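Local coordinates for putative cytoplasmic protein (Salmonella typhimurium, PDB 2GK3), which is of unknown function but assembles as a hexamer and probably belongs to the class I glutamine amidotransferase-like proteins, at residues E[11-21]-E[54-64]; E[75-85]-E[114-124]. All blocks are in the same frame, centred on the assembly; numbering follows the deposited sequence.

Contact 1 (E[11-21]-E[54-64])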
loop_
_atom_site.group_PDB
_atom_site.type_symbol
_atom_site.label_atom_id
_atom_site.label_comp_id
_atom_site.label_asym_id
_atom_site.label_seq_id
_atom_site.Cartn_x
_atom_site.Cartn_y
_atom_site.Cartn_z
ATOM N N LEU E 11 18.436 -23.189 -31.016
ATOM C CA LEU E 11 17.831 -23.255 -29.673
ATOM C C LEU E 11 16.499 -22.577 -29.515
ATOM O O LEU E 11 16.352 -21.392 -29.806
ATOM C CB LEU E 11 18.748 -22.649 -28.611
ATOM C CG LEU E 11 20.230 -22.964 -28.500
ATOM C CD1 LEU E 11 20.772 -22.192 -27.305
ATOM C CD2 LEU E 11 20.505 -24.474 -28.377
ATOM N N LYS E 12 15.542 -23.334 -28.993
ATOM C CA LYS E 12 14.268 -22.788 -28.573
ATOM C C LYS E 12 14.317 -22.680 -27.056
ATOM O O LYS E 12 14.399 -23.700 -26.354
ATOM C CB LYS E 12 13.138 -23.706 -29.017
ATOM C CG LYS E 12 11.795 -23.018 -29.083
ATOM C CD LYS E 12 10.670 -24.015 -29.315
ATOM C CE LYS E 12 9.571 -23.412 -30.197
ATOM N NZ LYS E 12 9.064 -22.074 -29.723
ATOM N N VAL E 13 14.298 -21.452 -26.550
ATOM C CA VAL E 13 14.428 -21.198 -25.106
ATOM C C VAL E 13 13.215 -20.443 -24.552
ATOM O O VAL E 13 12.777 -19.460 -25.144
ATOM C CB VAL E 13 15.728 -20.417 -24.798
ATOM C CG1 VAL E 13 15.810 -20.000 -23.305
ATOM C CG2 VAL E 13 16.947 -21.227 -25.208
ATOM N N LEU E 14 12.682 -20.911 -23.422
ATOM C CA LEU E 14 11.620 -20.221 -22.690
ATOM C C LEU E 14 12.262 -19.349 -21.616
ATOM O O LEU E 14 12.932 -19.854 -20.730
ATOM C CB LEU E 14 10.680 -21.243 -22.038
ATOM C CG LEU E 14 9.196 -20.959 -21.764
ATOM C CD1 LEU E 14 8.795 -21.605 -20.465
ATOM C CD2 LEU E 14 8.808 -19.477 -21.745
ATOM N N PHE E 15 12.086 -18.038 -21.699
ATOM C CA PHE E 15 12.668 -17.145 -20.704
ATOM C C PHE E 15 11.559 -16.635 -19.774
ATOM O O PHE E 15 10.660 -15.918 -20.214
ATOM C CB PHE E 15 13.404 -15.985 -21.388
ATOM C CG PHE E 15 14.232 -15.133 -20.436
ATOM C CD1 PHE E 15 15.615 -15.217 -20.435
ATOM C CD2 PHE E 15 13.615 -14.244 -19.552
ATOM C CE1 PHE E 15 16.369 -14.443 -19.559
ATOM C CE2 PHE E 15 14.357 -13.468 -18.677
ATOM C CZ PHE E 15 15.730 -13.563 -18.676
ATOM N N ILE E 16 11.615 -17.018 -18.496
ATOM C CA ILE E 16 10.588 -16.648 -17.542
ATOM C C ILE E 16 11.062 -15.581 -16.552
ATOM O O ILE E 16 12.133 -15.686 -15.939
ATOM C CB ILE E 16 10.045 -17.867 -16.782
ATOM C CG1 ILE E 16 9.748 -19.032 -17.739
ATOM C CG2 ILE E 16 8.803 -17.493 -16.007
ATOM C CD1 ILE E 16 9.337 -20.345 -17.033
ATOM N N GLY E 17 10.265 -14.532 -16.410
ATOM C CA GLY E 17 10.436 -13.600 -15.305
ATOM C C GLY E 17 10.796 -12.222 -15.761
ATOM O O GLY E 17 10.300 -11.766 -16.764
ATOM N N GLU E 18 11.656 -11.554 -15.002
ATOM C CA GLU E 18 12.206 -10.238 -15.384
ATOM C C GLU E 18 11.151 -9.180 -15.732
ATOM O O GLU E 18 11.339 -8.362 -16.631
ATOM C CB GLU E 18 13.260 -10.380 -16.505
ATOM C CG GLU E 18 14.593 -10.916 -16.031
ATOM C CD GLU E 18 15.333 -9.962 -15.097
ATOM O OE1 GLU E 18 15.073 -8.737 -15.129
ATOM O OE2 GLU E 18 16.187 -10.446 -14.323
ATOM N N SER E 19 10.052 -9.196 -14.985
ATOM C CA SER E 19 9.035 -8.157 -15.094
ATOM C C SER E 19 8.460 -7.827 -13.730
ATOM O O SER E 19 8.479 -8.660 -12.827
ATOM C CB SER E 19 7.925 -8.594 -16.045
ATOM O OG SER E 19 7.284 -9.740 -15.559
ATOM N N TRP E 20 7.958 -6.605 -13.587
ATOM C CA TRP E 20 7.381 -6.169 -12.331
ATOM C C TRP E 20 6.388 -5.021 -12.522
ATOM O O TRP E 20 6.409 -4.332 -13.545
ATOM C CB TRP E 20 8.482 -5.791 -11.320
ATOM C CG TRP E 20 9.431 -4.798 -11.863
ATOM C CD1 TRP E 20 9.254 -3.443 -11.904
ATOM C CD2 TRP E 20 10.709 -5.052 -12.462
ATOM N NE1 TRP E 20 10.345 -2.840 -12.481
ATOM C CE2 TRP E 20 11.249 -3.804 -12.837
ATOM C CE3 TRP E 20 11.451 -6.208 -12.710
ATOM C CZ2 TRP E 20 12.492 -3.683 -13.454
ATOM C CZ3 TRP E 20 12.674 -6.090 -13.319
ATOM C CH2 TRP E 20 13.186 -4.840 -13.687
ATOM N N HIS E 21 5.545 -4.813 -11.506
ATOM C CA HIS E 21 4.496 -3.792 -11.494
ATOM C C HIS E 21 4.644 -2.940 -10.220
ATOM O O HIS E 21 4.173 -3.347 -9.150
ATOM C CB HIS E 21 3.104 -4.464 -11.464
ATOM C CG HIS E 21 2.620 -4.985 -12.786
ATOM N ND1 HIS E 21 2.794 -6.293 -13.183
ATOM C CD2 HIS E 21 1.908 -4.390 -13.773
ATOM C CE1 HIS E 21 2.242 -6.475 -14.370
ATOM N NE2 HIS E 21 1.698 -5.334 -14.751
ATOM N N VAL E 54 19.024 -17.270 -30.956
ATOM C CA VAL E 54 18.142 -18.039 -30.095
ATOM C C VAL E 54 16.687 -17.658 -30.359
ATOM O O VAL E 54 16.331 -16.479 -30.373
ATOM C CB VAL E 54 18.504 -17.890 -28.575
ATOM C CG1 VAL E 54 17.560 -18.725 -27.698
ATOM C CG2 VAL E 54 19.962 -18.269 -28.315
ATOM N N ASP E 55 15.868 -18.679 -30.581
ATOM C CA ASP E 55 14.424 -18.553 -30.681
ATOM C C ASP E 55 13.815 -18.445 -29.268
ATOM O O ASP E 55 13.640 -19.452 -28.583
ATOM C CB ASP E 55 13.884 -19.776 -31.461
ATOM C CG ASP E 55 12.364 -19.786 -31.616
ATOM O OD1 ASP E 55 11.681 -18.776 -31.320
ATOM O OD2 ASP E 55 11.845 -20.852 -32.038
ATOM N N ILE E 56 13.491 -17.227 -28.833
ATOM C CA ILE E 56 12.991 -16.988 -27.454
ATOM C C ILE E 56 11.464 -16.832 -27.346
ATOM O O ILE E 56 10.865 -16.093 -28.124
ATOM C CB ILE E 56 13.618 -15.716 -26.832
ATOM C CG1 ILE E 56 15.131 -15.844 -26.653
ATOM C CG2 ILE E 56 12.943 -15.378 -25.497
ATOM C CD1 ILE E 56 15.565 -16.357 -25.278
ATOM N N ASP E 57 10.842 -17.530 -26.392
ATOM C CA ASP E 57 9.530 -17.147 -25.886
ATOM C C ASP E 57 9.696 -16.429 -24.549
ATOM O O ASP E 57 10.313 -16.954 -23.621
ATOM C CB ASP E 57 8.633 -18.365 -25.691
ATOM C CG ASP E 57 8.123 -18.930 -27.004
ATOM O OD1 ASP E 57 8.454 -18.386 -28.085
ATOM O OD2 ASP E 57 7.403 -19.946 -26.951
ATOM N N TYR E 58 9.154 -15.227 -24.463
ATOM C CA TYR E 58 9.212 -14.463 -23.240
ATOM C C TYR E 58 7.921 -14.601 -22.437
ATOM O O TYR E 58 6.820 -14.345 -22.936
ATOM C CB TYR E 58 9.501 -12.993 -23.518
ATOM C CG TYR E 58 9.646 -12.188 -22.257
ATOM C CD1 TYR E 58 10.421 -12.660 -21.194
ATOM C CD2 TYR E 58 9.031 -10.957 -22.122
ATOM C CE1 TYR E 58 10.556 -11.934 -20.025
ATOM C CE2 TYR E 58 9.180 -10.213 -20.957
ATOM C CZ TYR E 58 9.943 -10.718 -19.909
ATOM O OH TYR E 58 10.080 -9.995 -18.744
HETATM N N MSE E 59 8.074 -15.009 -21.183
HETATM C CA MSE E 59 6.943 -15.167 -20.298
HETATM C C MSE E 59 7.159 -14.329 -19.042
HETATM O O MSE E 59 7.812 -14.779 -18.092
HETATM C CB MSE E 59 6.735 -16.638 -19.963
HETATM C CG MSE E 59 5.477 -16.904 -19.152
HETATM SE SE MSE E 59 5.255 -18.774 -18.667
HETATM C CE MSE E 59 4.816 -19.501 -20.424
ATOM N N PRO E 60 6.616 -13.093 -19.035
ATOM C CA PRO E 60 6.698 -12.265 -17.832
ATOM C C PRO E 60 6.024 -12.968 -16.652
ATOM O O PRO E 60 5.172 -13.832 -16.856
ATOM C CB PRO E 60 5.924 -11.005 -18.204
ATOM C CG PRO E 60 5.794 -11.018 -19.704
ATOM C CD PRO E 60 5.900 -12.428 -20.145
ATOM N N ALA E 61 6.405 -12.593 -15.433
ATOM C CA ALA E 61 5.789 -13.128 -14.213
ATOM C C ALA E 61 4.252 -13.207 -14.231
ATOM O O ALA E 61 3.688 -14.246 -13.872
ATOM C CB ALA E 61 6.266 -12.350 -13.001
ATOM N N HIS E 62 3.576 -12.132 -14.647
ATOM C CA HIS E 62 2.097 -12.141 -14.671
ATOM C C HIS E 62 1.522 -13.269 -15.525
ATOM O O HIS E 62 0.481 -13.831 -15.189
ATOM C CB HIS E 62 1.459 -10.758 -14.984
ATOM C CG HIS E 62 1.841 -10.172 -16.309
ATOM N ND1 HIS E 62 2.704 -9.102 -16.426
ATOM C CD2 HIS E 62 1.478 -10.497 -17.571
ATOM C CE1 HIS E 62 2.859 -8.794 -17.697
ATOM N NE2 HIS E 62 2.141 -9.638 -18.415
ATOM N N THR E 63 2.226 -13.638 -16.590
ATOM C CA THR E 63 1.764 -14.685 -17.498
ATOM C C THR E 63 1.886 -16.095 -16.893
ATOM O O THR E 63 1.149 -16.995 -17.277
ATOM C CB THR E 63 2.535 -14.608 -18.838
ATOM O OG1 THR E 63 2.424 -13.286 -19.361
ATOM C CG2 THR E 63 2.000 -15.591 -19.860
ATOM N N VAL E 64 2.837 -16.299 -15.983
ATOM C CA VAL E 64 2.898 -17.541 -15.215
ATOM C C VAL E 64 1.632 -17.694 -14.348
ATOM O O VAL E 64 1.080 -18.788 -14.259
ATOM C CB VAL E 64 4.190 -17.615 -14.343
ATOM C CG1 VAL E 64 4.167 -18.827 -13.376
ATOM C CG2 VAL E 64 5.435 -17.650 -15.227
HETATM O O HOH W 1 10.473 -20.442 -28.112
HETATM O O HOH W 2 4.969 -9.470 -14.340
#
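Two neighbouring parallel strands of the glutamine amidotransferase-like domain, 12-17 and 55-59, pair here, and beyond them the strand continuation 19-21 and the start of helix 61-67 stay in touch as far as H21 and H62. The ladder runs without a break from D55 N, bonded to L11 O, to G17 N, bonded to M59 O; its straightest rungs are F15 N to D57 O and M59 N to F15 O, each 170° at the hydrogen. K12, L14 and I16 share one face with D55, D57 and M59, while V13, F15, I56 and Y58 occupy the other, where helix 43-51 packs on F15, I56 and Y58. On the first face K12 lies alongside D55, and the bends at the end of its chain bring NZ between two carboxylates, 3.8 Å from D55 OD2 and 3.9 Å from D57 OD2. Both salt bridges are long; water 1 sits closer, 2.7 Å from K12 NZ, and D57 OD2 is also hydrogen-bonded to Y78 OH. Y58 has CG anti to its own N (chi1 -177°), which carries the ring forward and across to the neighbouring strand, where OH gives a 2.7 Å hydrogen bond to G17 O, lying in that carbonyl's plane. On the face of L14 and M59, I16 CG2 meets V64 CG2 of helix 61-67 at 3.5 Å, a tight carbon pair. S19 OG takes the N-H of A61 over 3.0 Å in a bent bond (135°), and water 2 links this hydroxyl to N and ND1 of H62. H62 ND1 approaches the edge of the H21 ring, 3.4 Å from CE1, while both imidazoles also meet histidines of a third subunit. Chemistry thus changes along the pair, from a watered charge network to a polar end in the hexamer, where histidine proximity would probably disfavour joint protonation.

Contact 2 (E[75-85]-E[114-124])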
loop_
_atom_site.group_PDB
_atom_site.type_symbol
_atom_site.label_atom_id
_atom_site.label_comp_id
_atom_site.label_asym_id
_atom_site.label_seq_id
_atom_site.Cartn_x
_atom_site.Cartn_y
_atom_site.Cartn_z
ATOM N N LEU E 75 6.091 -28.031 -22.473
ATOM C CA LEU E 75 7.419 -27.636 -21.996
ATOM C C LEU E 75 8.522 -28.333 -22.789
ATOM O O LEU E 75 9.590 -27.763 -23.007
ATOM C CB LEU E 75 7.587 -27.921 -20.499
ATOM C CG LEU E 75 6.760 -27.078 -19.536
ATOM C CD1 LEU E 75 7.077 -27.488 -18.114
ATOM C CD2 LEU E 75 7.020 -25.592 -19.735
ATOM N N ASN E 76 8.239 -29.557 -23.231
ATOM C CA ASN E 76 9.226 -30.396 -23.909
ATOM C C ASN E 76 9.736 -29.839 -25.229
ATOM O O ASN E 76 10.764 -30.290 -25.735
ATOM C CB ASN E 76 8.696 -31.827 -24.093
ATOM C CG ASN E 76 8.765 -32.654 -22.805
ATOM O OD1 ASN E 76 9.430 -32.265 -21.847
ATOM N ND2 ASN E 76 8.066 -33.791 -22.779
ATOM N N ARG E 77 9.023 -28.859 -25.781
ATOM C CA ARG E 77 9.439 -28.175 -27.007
ATOM C C ARG E 77 10.701 -27.327 -26.812
ATOM O O ARG E 77 11.477 -27.115 -27.749
ATOM C CB ARG E 77 8.286 -27.334 -27.587
ATOM C CG ARG E 77 8.076 -25.976 -26.933
ATOM C CD ARG E 77 7.156 -25.047 -27.752
ATOM N NE ARG E 77 5.780 -25.554 -27.834
ATOM C CZ ARG E 77 4.799 -25.242 -26.983
ATOM N NH1 ARG E 77 5.016 -24.403 -25.966
ATOM N NH2 ARG E 77 3.586 -25.771 -27.160
ATOM N N TYR E 78 10.905 -26.848 -25.587
ATOM C CA TYR E 78 12.041 -25.988 -25.270
ATOM C C TYR E 78 13.313 -26.777 -24.998
ATOM O O TYR E 78 13.270 -27.846 -24.384
ATOM C CB TYR E 78 11.694 -25.088 -24.093
ATOM C CG TYR E 78 10.527 -24.184 -24.388
ATOM C CD1 TYR E 78 10.693 -23.041 -25.180
ATOM C CD2 TYR E 78 9.243 -24.465 -23.885
ATOM C CE1 TYR E 78 9.620 -22.204 -25.456
ATOM C CE2 TYR E 78 8.152 -23.623 -24.168
ATOM C CZ TYR E 78 8.357 -22.507 -24.954
ATOM O OH TYR E 78 7.315 -21.655 -25.236
ATOM N N ASP E 79 14.440 -26.246 -25.474
ATOM C CA ASP E 79 15.746 -26.823 -25.184
ATOM C C ASP E 79 16.288 -26.406 -23.798
ATOM O O ASP E 79 16.933 -27.216 -23.120
ATOM C CB ASP E 79 16.746 -26.453 -26.277
ATOM C CG ASP E 79 16.315 -26.939 -27.656
ATOM O OD1 ASP E 79 15.967 -28.122 -27.781
ATOM O OD2 ASP E 79 16.337 -26.126 -28.614
ATOM N N VAL E 80 16.040 -25.145 -23.420
ATOM C CA VAL E 80 16.347 -24.594 -22.105
ATOM C C VAL E 80 15.163 -23.767 -21.553
ATOM O O VAL E 80 14.425 -23.134 -22.316
ATOM C CB VAL E 80 17.625 -23.683 -22.125
ATOM C CG1 VAL E 80 18.049 -23.303 -20.698
ATOM C CG2 VAL E 80 18.762 -24.356 -22.874
ATOM N N ILE E 81 14.984 -23.792 -20.228
ATOM C CA ILE E 81 14.140 -22.828 -19.526
ATOM C C ILE E 81 15.030 -21.935 -18.662
ATOM O O ILE E 81 15.889 -22.425 -17.926
ATOM C CB ILE E 81 13.044 -23.519 -18.694
ATOM C CG1 ILE E 81 12.025 -24.200 -19.632
ATOM C CG2 ILE E 81 12.347 -22.516 -17.730
ATOM C CD1 ILE E 81 11.075 -25.192 -18.960
ATOM N N VAL E 82 14.834 -20.619 -18.775
ATOM C CA VAL E 82 15.513 -19.644 -17.928
ATOM C C VAL E 82 14.549 -18.999 -16.945
ATOM O O VAL E 82 13.492 -18.513 -17.330
ATOM C CB VAL E 82 16.248 -18.575 -18.752
ATOM C CG1 VAL E 82 17.066 -17.676 -17.851
ATOM C CG2 VAL E 82 17.178 -19.240 -19.767
ATOM N N ILE E 83 14.903 -19.032 -15.658
ATOM C CA ILE E 83 14.127 -18.377 -14.609
ATOM C C ILE E 83 14.965 -17.231 -14.038
ATOM O O ILE E 83 16.099 -17.434 -13.604
ATOM C CB ILE E 83 13.747 -19.364 -13.471
ATOM C CG1 ILE E 83 12.960 -20.561 -14.021
ATOM C CG2 ILE E 83 13.000 -18.639 -12.332
ATOM C CD1 ILE E 83 12.778 -21.732 -13.010
ATOM N N SER E 84 14.406 -16.027 -14.037
ATOM C CA SER E 84 15.130 -14.864 -13.574
ATOM C C SER E 84 14.203 -13.862 -12.880
ATOM O O SER E 84 13.197 -13.433 -13.446
ATOM C CB SER E 84 15.900 -14.223 -14.738
ATOM O OG SER E 84 16.726 -13.168 -14.262
ATOM N N ASP E 85 14.559 -13.497 -11.646
ATOM C CA ASP E 85 13.778 -12.539 -10.839
ATOM C C ASP E 85 12.282 -12.851 -10.807
ATOM O O ASP E 85 11.442 -11.957 -10.920
ATOM C CB ASP E 85 14.032 -11.082 -11.287
ATOM C CG ASP E 85 14.749 -10.248 -10.229
ATOM O OD1 ASP E 85 14.723 -10.624 -9.046
ATOM O OD2 ASP E 85 15.318 -9.187 -10.575
ATOM N N TYR E 114 10.604 -31.927 -16.796
ATOM C CA TYR E 114 11.188 -31.435 -18.020
ATOM C C TYR E 114 12.724 -31.565 -17.954
ATOM O O TYR E 114 13.356 -32.015 -18.922
ATOM C CB TYR E 114 10.712 -29.996 -18.261
ATOM C CG TYR E 114 11.638 -29.151 -19.105
ATOM C CD1 TYR E 114 11.451 -29.034 -20.485
ATOM C CD2 TYR E 114 12.709 -28.461 -18.517
ATOM C CE1 TYR E 114 12.320 -28.249 -21.264
ATOM C CE2 TYR E 114 13.583 -27.683 -19.281
ATOM C CZ TYR E 114 13.382 -27.577 -20.644
ATOM O OH TYR E 114 14.248 -26.814 -21.386
ATOM N N VAL E 115 13.324 -31.203 -16.811
ATOM C CA VAL E 115 14.773 -31.406 -16.636
ATOM C C VAL E 115 15.146 -32.906 -16.587
ATOM O O VAL E 115 16.069 -33.327 -17.285
ATOM C CB VAL E 115 15.405 -30.590 -15.445
ATOM C CG1 VAL E 115 16.940 -30.714 -15.457
ATOM C CG2 VAL E 115 15.040 -29.107 -15.519
ATOM N N LYS E 116 14.425 -33.706 -15.799
ATOM C CA LYS E 116 14.695 -35.157 -15.704
ATOM C C LYS E 116 14.801 -35.790 -17.076
ATOM O O LYS E 116 15.626 -36.688 -17.305
ATOM C CB LYS E 116 13.595 -35.901 -14.933
ATOM C CG LYS E 116 13.648 -35.722 -13.422
ATOM C CD LYS E 116 12.539 -36.530 -12.700
ATOM C CE LYS E 116 12.646 -36.344 -11.160
ATOM N NZ LYS E 116 11.502 -36.954 -10.403
ATOM N N ASN E 117 13.938 -35.317 -17.978
ATOM C CA ASN E 117 13.806 -35.884 -19.300
ATOM C C ASN E 117 14.640 -35.186 -20.366
ATOM O O ASN E 117 14.411 -35.408 -21.552
ATOM C CB ASN E 117 12.334 -35.947 -19.708
ATOM C CG ASN E 117 11.534 -36.933 -18.852
ATOM O OD1 ASN E 117 10.530 -36.565 -18.248
ATOM N ND2 ASN E 117 11.988 -38.183 -18.789
ATOM N N GLY E 118 15.607 -34.363 -19.954
ATOM C CA GLY E 118 16.596 -33.844 -20.894
ATOM C C GLY E 118 16.598 -32.356 -21.126
ATOM O O GLY E 118 17.508 -31.820 -21.777
ATOM N N GLY E 119 15.592 -31.665 -20.614
ATOM C CA GLY E 119 15.597 -30.212 -20.678
ATOM C C GLY E 119 16.732 -29.543 -19.914
ATOM O O GLY E 119 17.255 -30.090 -18.929
ATOM N N GLY E 120 17.112 -28.346 -20.361
ATOM C CA GLY E 120 18.035 -27.495 -19.600
ATOM C C GLY E 120 17.346 -26.431 -18.748
ATOM O O GLY E 120 16.249 -25.920 -19.080
ATOM N N LEU E 121 18.000 -26.076 -17.648
ATOM C CA LEU E 121 17.473 -25.085 -16.717
ATOM C C LEU E 121 18.582 -24.125 -16.316
ATOM O O LEU E 121 19.653 -24.558 -15.845
ATOM C CB LEU E 121 16.892 -25.769 -15.469
ATOM C CG LEU E 121 16.267 -24.897 -14.361
ATOM C CD1 LEU E 121 15.157 -24.061 -14.949
ATOM C CD2 LEU E 121 15.749 -25.721 -13.157
ATOM N N LEU E 122 18.337 -22.831 -16.519
ATOM C CA LEU E 122 19.238 -21.811 -16.018
ATOM C C LEU E 122 18.459 -20.896 -15.073
ATOM O O LEU E 122 17.377 -20.421 -15.416
ATOM C CB LEU E 122 19.882 -21.006 -17.162
ATOM C CG LEU E 122 20.490 -19.628 -16.798
ATOM C CD1 LEU E 122 21.791 -19.720 -15.936
ATOM C CD2 LEU E 122 20.712 -18.767 -18.056
HETATM N N MSE E 123 18.992 -20.707 -13.865
HETATM C CA MSE E 123 18.492 -19.684 -12.965
HETATM C C MSE E 123 19.494 -18.534 -12.924
HETATM O O MSE E 123 20.705 -18.760 -12.810
HETATM C CB MSE E 123 18.230 -20.229 -11.552
HETATM C CG MSE E 123 17.625 -19.154 -10.580
HETATM SE SE MSE E 123 16.810 -19.863 -8.978
HETATM C CE MSE E 123 15.100 -20.504 -9.691
ATOM N N ILE E 124 18.974 -17.307 -13.015
ATOM C CA ILE E 124 19.788 -16.097 -12.940
ATOM C C ILE E 124 19.471 -15.396 -11.629
ATOM O O ILE E 124 18.299 -15.267 -11.254
ATOM C CB ILE E 124 19.520 -15.160 -14.149
ATOM C CG1 ILE E 124 19.928 -15.851 -15.459
ATOM C CG2 ILE E 124 20.214 -13.781 -13.956
ATOM C CD1 ILE E 124 19.581 -15.046 -16.750
HETATM O O HOH W 3 12.103 -32.587 -21.231
#
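The Y114 ring is sandwiched between I81 CD1, centred over one face, and G119 CA, set toward the rim of the opposite face, with Y78 O and G120 O at its edge. It packs at the start of a parallel strand pair, 80-84 with 120-124, inside the glutamine amidotransferase-like domain. The I81 methyl makes a CH-pi contact, 3.6 Å from the ring centroid and 13° off the normal; CG1 of I81, anti to the carbonyl carbon (chi1 -68°), carries CD1 over the ring. Y114 belongs to the last turn of helix 107-116, which a Schellman motif closes at G118: G119 N bonds Y114 O and G118 N bonds V115 O. This turn folds G119 back against the ring before the strand begins. Five backbone bonds then join the strands, from G120 N to D79 O up to I124 N to I83 O. Beyond the ring, I83 and L121 bring their CD1 methyls to 3.9 Å, and I83 CG2 meets the terminal CE of selenomethionine M123 on this same face. V82 CG1 lies on the other face, 3.8 Å from both L122 CD2 and I124 CD1, where helix 242-253 packs against V82 and I124. At the helix end, water 3 donates to N76 OD1 at 2.8 Å and to Y114 O at 2.7 Å.

How the contacts relate
Contacts 1 and 2 are successive parts of a single sheet: strand 12-28 pairs with 55-59 on one side and with 80-84 on the other, and 80-84 passes the pairing on to 120-124. I16 N reaches V82 O at 2.7 Å, probably a hydrogen bond. Contact 2 is the more deeply buried, none of its touching residues being exposed, and its side chains meet mainly by aliphatic and aromatic packing. Contact 1, though mostly buried, has charged residues on one face and histidines at the subunit interface. Polar groups tie them together: E18 OE2 with S84 OG, and D79 OD2 with K12 N.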